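Local atomic coordinates of glycerophosphodiester phosphodiesterase (Parabacteroides distasonis, PDB entry 3NO3), a protein that belongs to the glycerophosphoryl diester phosphodiesterase family, has a TIM-barrel fold and carries a bound magnesium ion. Residues S31-Y36 and D224-T229; H54-D57 and I63-C66; Q122-K125 and L129-R132. All coordinates share one frame; numbering follows the deposited sequence.

Interaction 1. Residues S31-Y36 and D224-T229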
loop_
_atom_site.group_PDB
_atom_site.type_symbol
_atom_site.label_atom_id
_atom_site.label_comp_id
_atom_site.label_asym_id
_atom_site.label_seq_id
_atom_site.Cartn_x
_atom_site.Cartn_y
_atom_site.Cartn_z
ATOM N N SER A 31 -7.308 11.215 -3.453
ATOM C CA SER A 31 -6.895 12.625 -3.295
ATOM C C SER A 31 -8.080 13.551 -3.102
ATOM O O SER A 31 -8.036 14.391 -2.195
ATOM C CB SER A 31 -6.053 13.083 -4.494
ATOM O OG SER A 31 -5.772 14.480 -4.420
ATOM N N GLU A 32 -9.123 13.400 -3.921
ATOM C CA GLU A 32 -10.321 14.261 -3.858
ATOM C C GLU A 32 -11.013 14.221 -2.483
ATOM O O GLU A 32 -11.449 15.268 -1.965
ATOM C CB GLU A 32 -11.285 13.954 -5.020
ATOM C CG GLU A 32 -12.426 15.012 -5.212
ATOM C CD GLU A 32 -13.291 14.811 -6.493
ATOM O OE1 GLU A 32 -13.352 13.660 -6.950
ATOM O OE2 GLU A 32 -13.940 15.806 -7.008
ATOM N N ILE A 33 -11.092 13.039 -1.872
ATOM C CA ILE A 33 -11.638 12.925 -0.497
ATOM C C ILE A 33 -10.678 13.327 0.641
ATOM O O ILE A 33 -11.063 13.281 1.795
ATOM C CB ILE A 33 -12.303 11.544 -0.226
ATOM C CG1 ILE A 33 -11.292 10.426 -0.142
ATOM C CG2 ILE A 33 -13.421 11.250 -1.307
ATOM C CD1 ILE A 33 -11.874 9.126 0.356
ATOM N N GLY A 34 -9.422 13.633 0.331
ATOM C CA GLY A 34 -8.434 13.964 1.339
ATOM C C GLY A 34 -7.985 12.813 2.216
ATOM O O GLY A 34 -7.688 13.006 3.383
ATOM N N ALA A 35 -7.945 11.601 1.675
ATOM C CA ALA A 35 -7.404 10.468 2.434
ATOM C C ALA A 35 -5.915 10.735 2.675
ATOM O O ALA A 35 -5.284 11.412 1.846
ATOM C CB ALA A 35 -7.637 9.152 1.673
ATOM N N TYR A 36 -5.386 10.251 3.806
ATOM C CA TYR A 36 -3.956 10.315 4.082
ATOM C C TYR A 36 -3.130 9.683 2.960
ATOM O O TYR A 36 -2.152 10.269 2.471
ATOM C CB TYR A 36 -3.599 9.614 5.413
ATOM C CG TYR A 36 -2.092 9.560 5.654
ATOM C CD1 TYR A 36 -1.414 10.685 6.111
ATOM C CD2 TYR A 36 -1.346 8.409 5.373
ATOM C CE1 TYR A 36 -0.042 10.668 6.304
ATOM C CE2 TYR A 36 0.041 8.396 5.548
ATOM C CZ TYR A 36 0.667 9.511 6.021
ATOM O OH TYR A 36 2.030 9.513 6.190
ATOM N N ASP A 224 -11.493 -0.401 2.065
ATOM C CA ASP A 224 -12.272 -0.171 0.816
ATOM C C ASP A 224 -13.422 0.823 0.974
ATOM O O ASP A 224 -14.084 1.104 -0.021
ATOM C CB ASP A 224 -12.833 -1.491 0.255
ATOM C CG ASP A 224 -11.735 -2.472 -0.199
ATOM O OD1 ASP A 224 -10.634 -2.030 -0.619
ATOM O OD2 ASP A 224 -11.998 -3.698 -0.159
ATOM N N LEU A 225 -13.692 1.303 2.192
ATOM C CA LEU A 225 -14.745 2.313 2.458
ATOM C C LEU A 225 -14.127 3.512 3.190
ATOM O O LEU A 225 -14.470 3.774 4.337
ATOM C CB LEU A 225 -15.890 1.679 3.279
ATOM C CG LEU A 225 -16.673 0.527 2.603
ATOM C CD1 LEU A 225 -17.686 -0.150 3.584
ATOM C CD2 LEU A 225 -17.433 1.003 1.384
ATOM N N PRO A 226 -13.195 4.241 2.517
ATOM C CA PRO A 226 -12.429 5.302 3.210
ATOM C C PRO A 226 -13.286 6.463 3.777
ATOM O O PRO A 226 -12.965 6.980 4.853
ATOM C CB PRO A 226 -11.458 5.806 2.133
ATOM C CG PRO A 226 -12.048 5.400 0.851
ATOM C CD PRO A 226 -12.740 4.097 1.127
ATOM N N GLU A 227 -14.331 6.859 3.074
ATOM C CA GLU A 227 -15.230 7.915 3.566
ATOM C C GLU A 227 -15.978 7.529 4.860
ATOM O O GLU A 227 -16.173 8.413 5.719
ATOM C CB GLU A 227 -16.227 8.374 2.493
ATOM C CG GLU A 227 -15.583 9.026 1.283
ATOM C CD GLU A 227 -16.558 9.838 0.437
ATOM O OE1 GLU A 227 -17.154 9.288 -0.510
ATOM O OE2 GLU A 227 -16.680 11.049 0.682
ATOM N N GLU A 228 -16.356 6.249 5.020
ATOM C CA GLU A 228 -16.948 5.813 6.304
ATOM C C GLU A 228 -15.929 5.975 7.439
ATOM O O GLU A 228 -16.279 6.473 8.516
ATOM C CB GLU A 228 -17.498 4.377 6.236
ATOM C CG GLU A 228 -17.963 3.719 7.600
ATOM C CD GLU A 228 -19.289 4.211 8.162
ATOM O OE1 GLU A 228 -19.288 4.991 9.148
ATOM O OE2 GLU A 228 -20.338 3.771 7.659
ATOM N N THR A 229 -14.671 5.581 7.221
ATOM C CA THR A 229 -13.642 5.764 8.259
ATOM C C THR A 229 -13.414 7.235 8.629
ATOM O O THR A 229 -13.269 7.581 9.827
ATOM C CB THR A 229 -12.284 5.142 7.854
ATOM O OG1 THR A 229 -12.521 3.871 7.251
ATOM C CG2 THR A 229 -11.374 4.951 9.075
#

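Interaction 2. Residues H54-D57 and I63-C66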
loop_
_atom_site.group_PDB
_atom_site.type_symbol
_atom_site.label_atom_id
_atom_site.label_comp_id
_atom_site.label_asym_id
_atom_site.label_seq_id
_atom_site.Cartn_x
_atom_site.Cartn_y
_atom_site.Cartn_z
ATOM N N HIS A 54 -3.565 -5.702 -8.955
ATOM C CA HIS A 54 -3.543 -6.535 -7.755
ATOM C C HIS A 54 -3.213 -8.004 -8.045
ATOM O O HIS A 54 -2.252 -8.551 -7.492
ATOM C CB HIS A 54 -4.848 -6.495 -6.959
ATOM C CG HIS A 54 -4.926 -7.592 -5.933
ATOM N ND1 HIS A 54 -4.036 -7.699 -4.875
ATOM C CD2 HIS A 54 -5.745 -8.673 -5.842
ATOM C CE1 HIS A 54 -4.329 -8.779 -4.166
ATOM N NE2 HIS A 54 -5.359 -9.389 -4.737
ATOM N N ASP A 55 -4.032 -8.649 -8.860
ATOM C CA ASP A 55 -3.901 -10.103 -9.031
ATOM C C ASP A 55 -2.654 -10.453 -9.858
ATOM O O ASP A 55 -2.144 -9.618 -10.652
ATOM C CB ASP A 55 -5.140 -10.679 -9.685
ATOM C CG ASP A 55 -6.358 -10.751 -8.721
ATOM O OD1 ASP A 55 -6.296 -11.513 -7.729
ATOM O OD2 ASP A 55 -7.359 -10.093 -9.016
ATOM N N ASN A 56 -2.149 -11.656 -9.654
ATOM C CA ASN A 56 -0.981 -12.103 -10.409
ATOM C C ASN A 56 -1.300 -12.370 -11.881
ATOM O O ASN A 56 -0.400 -12.332 -12.683
ATOM C CB ASN A 56 -0.378 -13.358 -9.771
ATOM C CG ASN A 56 0.252 -13.088 -8.405
ATOM O OD1 ASN A 56 0.938 -12.094 -8.200
ATOM N ND2 ASN A 56 0.022 -13.992 -7.465
ATOM N N ASP A 57 -2.580 -12.583 -12.224
ATOM C CA ASP A 57 -3.030 -12.880 -13.584
ATOM C C ASP A 57 -4.113 -11.872 -13.963
ATOM O O ASP A 57 -4.971 -11.590 -13.145
ATOM C CB ASP A 57 -3.626 -14.280 -13.639
ATOM C CG ASP A 57 -2.653 -15.339 -13.160
ATOM O OD1 ASP A 57 -1.831 -15.757 -13.987
ATOM O OD2 ASP A 57 -2.668 -15.707 -11.956
ATOM N N ILE A 63 1.262 -11.912 -15.174
ATOM C CA ILE A 63 1.899 -10.599 -15.441
ATOM C C ILE A 63 3.423 -10.700 -15.411
ATOM O O ILE A 63 4.087 -10.223 -16.300
ATOM C CB ILE A 63 1.408 -9.503 -14.439
ATOM C CG1 ILE A 63 -0.078 -9.163 -14.716
ATOM C CG2 ILE A 63 2.270 -8.225 -14.532
ATOM C CD1 ILE A 63 -0.708 -8.317 -13.615
ATOM N N GLN A 64 3.952 -11.397 -14.408
ATOM C CA GLN A 64 5.387 -11.476 -14.189
ATOM C C GLN A 64 6.202 -12.306 -15.199
ATOM O O GLN A 64 7.436 -12.185 -15.230
ATOM C CB GLN A 64 5.677 -11.890 -12.739
ATOM C CG GLN A 64 5.246 -10.843 -11.677
ATOM C CD GLN A 64 5.398 -11.372 -10.269
ATOM O OE1 GLN A 64 6.159 -12.338 -10.025
ATOM N NE2 GLN A 64 4.690 -10.754 -9.331
ATOM N N SER A 65 5.517 -13.138 -15.991
ATOM C CA SER A 65 6.147 -13.906 -17.054
ATOM C C SER A 65 5.786 -13.396 -18.425
ATOM O O SER A 65 6.301 -13.945 -19.398
ATOM C CB SER A 65 5.894 -15.423 -16.892
ATOM O OG SER A 65 4.521 -15.770 -16.940
ATOM N N CYS A 66 4.957 -12.323 -18.520
ATOM C CA CYS A 66 4.516 -11.802 -19.807
ATOM C C CYS A 66 5.337 -10.536 -20.108
ATOM O O CYS A 66 5.729 -9.834 -19.199
ATOM C CB CYS A 66 3.029 -11.462 -19.798
ATOM S SG CYS A 66 2.034 -12.924 -20.011
HETATM O O HOH W 1 2.242 -12.032 -11.813
#

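Interaction 3. Residues Q122-K125 and L129-R132. With PEG (di(hydroxyethyl)ether), chain E.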
loop_
_atom_site.group_PDB
_atom_site.type_symbol
_atom_site.label_atom_id
_atom_site.label_comp_id
_atom_site.label_asym_id
_atom_site.label_seq_id
_atom_site.Cartn_x
_atom_site.Cartn_y
_atom_site.Cartn_z
ATOM N N GLN A 122 14.320 3.067 -8.146
ATOM C CA GLN A 122 14.816 3.875 -9.258
ATOM C C GLN A 122 13.712 4.699 -9.953
ATOM O O GLN A 122 13.910 5.883 -10.248
ATOM C CB GLN A 122 15.574 2.988 -10.260
ATOM C CG GLN A 122 16.936 2.515 -9.680
ATOM C CD GLN A 122 17.668 1.544 -10.541
ATOM O OE1 GLN A 122 17.154 1.064 -11.550
ATOM N NE2 GLN A 122 18.908 1.244 -10.155
HETATM N N MSE A 123 12.568 4.091 -10.177
HETATM C CA MSE A 123 11.436 4.782 -10.775
HETATM C C MSE A 123 10.893 5.878 -9.857
HETATM O O MSE A 123 10.678 7.017 -10.315
HETATM C CB MSE A 123 10.334 3.816 -11.113
HETATM C CG MSE A 123 9.074 4.466 -11.778
HETATM SE SE MSE A 123 9.446 5.286 -13.473
HETATM C CE MSE A 123 9.605 3.629 -14.474
ATOM N N VAL A 124 10.698 5.546 -8.577
ATOM C CA VAL A 124 10.222 6.507 -7.566
ATOM C C VAL A 124 11.174 7.690 -7.484
ATOM O O VAL A 124 10.727 8.851 -7.471
ATOM C CB VAL A 124 9.970 5.824 -6.202
ATOM C CG1 VAL A 124 9.679 6.864 -5.086
ATOM C CG2 VAL A 124 8.760 4.850 -6.346
ATOM N N LYS A 125 12.471 7.393 -7.520
ATOM C CA LYS A 125 13.484 8.438 -7.498
ATOM C C LYS A 125 13.407 9.345 -8.715
ATOM O O LYS A 125 13.389 10.587 -8.572
ATOM C CB LYS A 125 14.892 7.831 -7.436
ATOM C CG LYS A 125 16.005 8.820 -7.297
ATOM C CD LYS A 125 17.384 8.142 -7.314
ATOM C CE LYS A 125 18.493 9.152 -7.422
ATOM N NZ LYS A 125 19.823 8.515 -7.555
ATOM N N LEU A 129 9.407 11.335 -6.159
ATOM C CA LEU A 129 8.351 10.982 -5.191
ATOM C C LEU A 129 8.882 10.199 -3.985
ATOM O O LEU A 129 8.095 9.670 -3.196
ATOM C CB LEU A 129 7.232 10.261 -5.903
ATOM C CG LEU A 129 6.298 11.148 -6.693
ATOM C CD1 LEU A 129 5.463 10.308 -7.662
ATOM C CD2 LEU A 129 5.395 11.980 -5.777
ATOM N N ALA A 130 10.203 10.186 -3.765
ATOM C CA ALA A 130 10.753 9.422 -2.636
ATOM C C ALA A 130 10.297 9.943 -1.259
ATOM O O ALA A 130 10.115 9.161 -0.335
ATOM C CB ALA A 130 12.305 9.365 -2.707
ATOM N N LYS A 131 10.108 11.259 -1.127
ATOM C CA LYS A 131 9.582 11.861 0.100
ATOM C C LYS A 131 8.158 11.468 0.434
ATOM O O LYS A 131 7.796 11.544 1.599
ATOM C CB LYS A 131 9.637 13.389 0.091
ATOM C CG LYS A 131 11.017 13.996 0.009
ATOM C CD LYS A 131 10.898 15.550 -0.185
ATOM C CE LYS A 131 12.233 16.257 -0.054
ATOM N NZ LYS A 131 13.240 15.657 -0.986
ATOM N N ARG A 132 7.361 11.076 -0.554
ATOM C CA ARG A 132 5.929 10.785 -0.335
ATOM C C ARG A 132 5.551 9.319 -0.544
ATOM O O ARG A 132 4.373 9.002 -0.458
ATOM C CB ARG A 132 5.064 11.649 -1.278
ATOM C CG ARG A 132 5.263 13.084 -1.223
ATOM C CD ARG A 132 4.528 13.878 -2.358
ATOM N NE ARG A 132 3.283 13.256 -2.698
ATOM C CZ ARG A 132 2.602 13.439 -3.825
ATOM N NH1 ARG A 132 2.942 14.346 -4.768
ATOM N NH2 ARG A 132 1.512 12.719 -3.961
HETATM C C1 PEG E . 13.143 11.652 -5.319
HETATM O O1 PEG E . 14.333 11.842 -6.123
HETATM C C2 PEG E . 12.673 12.949 -4.691
HETATM O O2 PEG E . 11.481 12.711 -3.986
HETATM C C3 PEG E . 10.745 13.880 -3.583
HETATM C C4 PEG E . 9.313 13.517 -3.182
#

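Interaction 1. Residues S31-Y36 and D224-T229
I33 packs against P226 and E227 where, in this TIM barrel, the C-terminal end of the first helix meets the first turn of the last, closing the ring of helices around the sheet. I33 lies at the C-terminal end region of helix 24-32, and its partners P226 and E227 belong to the first turn of helix 226-236, for which L225 is the N-cap. With chi1 at 71°, CG1 of I33 sits between its own backbone N and carbonyl carbon; the chain then runs out extended, so that CD1 reaches the proline ring. There I33 CD1 lies 3.8 Å from P226 CG, the two side chains meeting at about a right angle. The same methyl also meets the aliphatic part of the glutamate (I33 CD1 to E227 CG 3.8 Å), while I33 CG2 lies beside the carboxylate, 3.8 Å from E227 OE2. E227 OE1 is hydrogen-bonded to Y13 OH, and the Y13 side chain also touches I33 and P226, extending the apolar patch. The backbone of I33 is tied to the last helix as well, its O accepting a bond from Q230 NE2. Directly after I33 the chain turns away through a Schellman motif: G34 has positive phi (70°), and G34 N is hydrogen-bonded to S31 O at 3.0 Å.

Interaction 2. Residues H54-D57 and I63-C66
This is mainly a backbone contact, closing the base of a short beta hairpin in the loop region of the TIM barrel that follows strand 50-52, which runs antiparallel to barrel strand 37-44. N56 and I63 flank the two little antiparallel strands 57-58 and 61-62, and their main chains are joined by a hydrogen bond from I63 N to N56 O of 3.0 Å. The bond is almost straight, 176° at the hydrogen, and the donor approaches nearly in line with the carbonyl bond. N56 O is gripped a second time by a water, which donates to it at 2.8 Å and in turn accepts from Q64 N, so that the carbonyl is linked to two successive amides of the 3-10 turn 63-65. Around this polar junction the side chain of I63 folds back over the loop: CG1 stands beside the backbone N (chi1 -69°) and the chain continues extended, laying I63 CD1 3.5 Å from D55 O. Elsewhere I63 touches Y53, H43 and L71, which helps to bury it. The amides of N56 and Q64 come near one another without bonding, their planes 75° apart. Q64 instead spends NE2 on S106 O and on H43 ND1, reaching toward the barrel. Its closest approach to the opposite segment is Q64 NE2 to N56 OD1, at 4.1 Å.

Interaction 3. Residues Q122-K125 and L129-R132
V124 holds CG1 opposite its backbone N (chi1 171°), a setting that places this methyl against the peptide between L129 and A130. V124 CG1 lies 3.6 Å from A130 N and equally near the carbonyl carbon of L129, while the CB atoms of L129 and A130 are farther off, each 4.3 Å from V124 CG1. The backbone closes the same turn: L129 N donates to V124 O at 3.1 Å with an angle of 163° at the hydrogen, the donor tilted 25° out of the carbonyl plane. A di(hydroxyethyl)ether molecule, probably from the crystallisation liquor, spans the outer side of the junction. Its O1 donates to K125 O at 2.9 Å. Two weak bonds reach its O2, one from A130 N and a longer one from K131 N. K131 lines the far end, its CB 3.3 Å from C4 of the di(hydroxyethyl)ether. On the inner side L129 CD2 lies over one face of the R132 guanidinium, 3.5 Å above the plane and offset toward its rim. That group is held by NH2, which bonds to the backbone oxygens of A92 and I98. V124 faces F102, T133 and Y135, whereas L129 packs on L89 and K93 of helix 85-94 and on L100 of strand 99-104, so the turn from helix 110-126 into strand 133-137 is wedged between the neighbouring helix and the barrel wall.

The three contacts occupy separate places on one barrel, none touching another. Interaction 1 is the long-range one, joining elements 188 residues apart from the start and end of the chain; interactions 2 and 3 are local closures nested inside the loop it forms. Chemistry follows this division. Interaction 1 has no hydrogen bond between its segments and relies on apolar contact, partly buried. Interactions 2 and 3 each have one direct backbone bond, supplemented by a water in the former; interaction 3 adds the apolar packing of V124 and a molecule probably from the crystallisation liquor. Interaction 3 is the most buried, under a helix and strands, whereas interaction 2 pairs buried residues with exposed ones; its D55 side chain lies about 10 Å from magnesium.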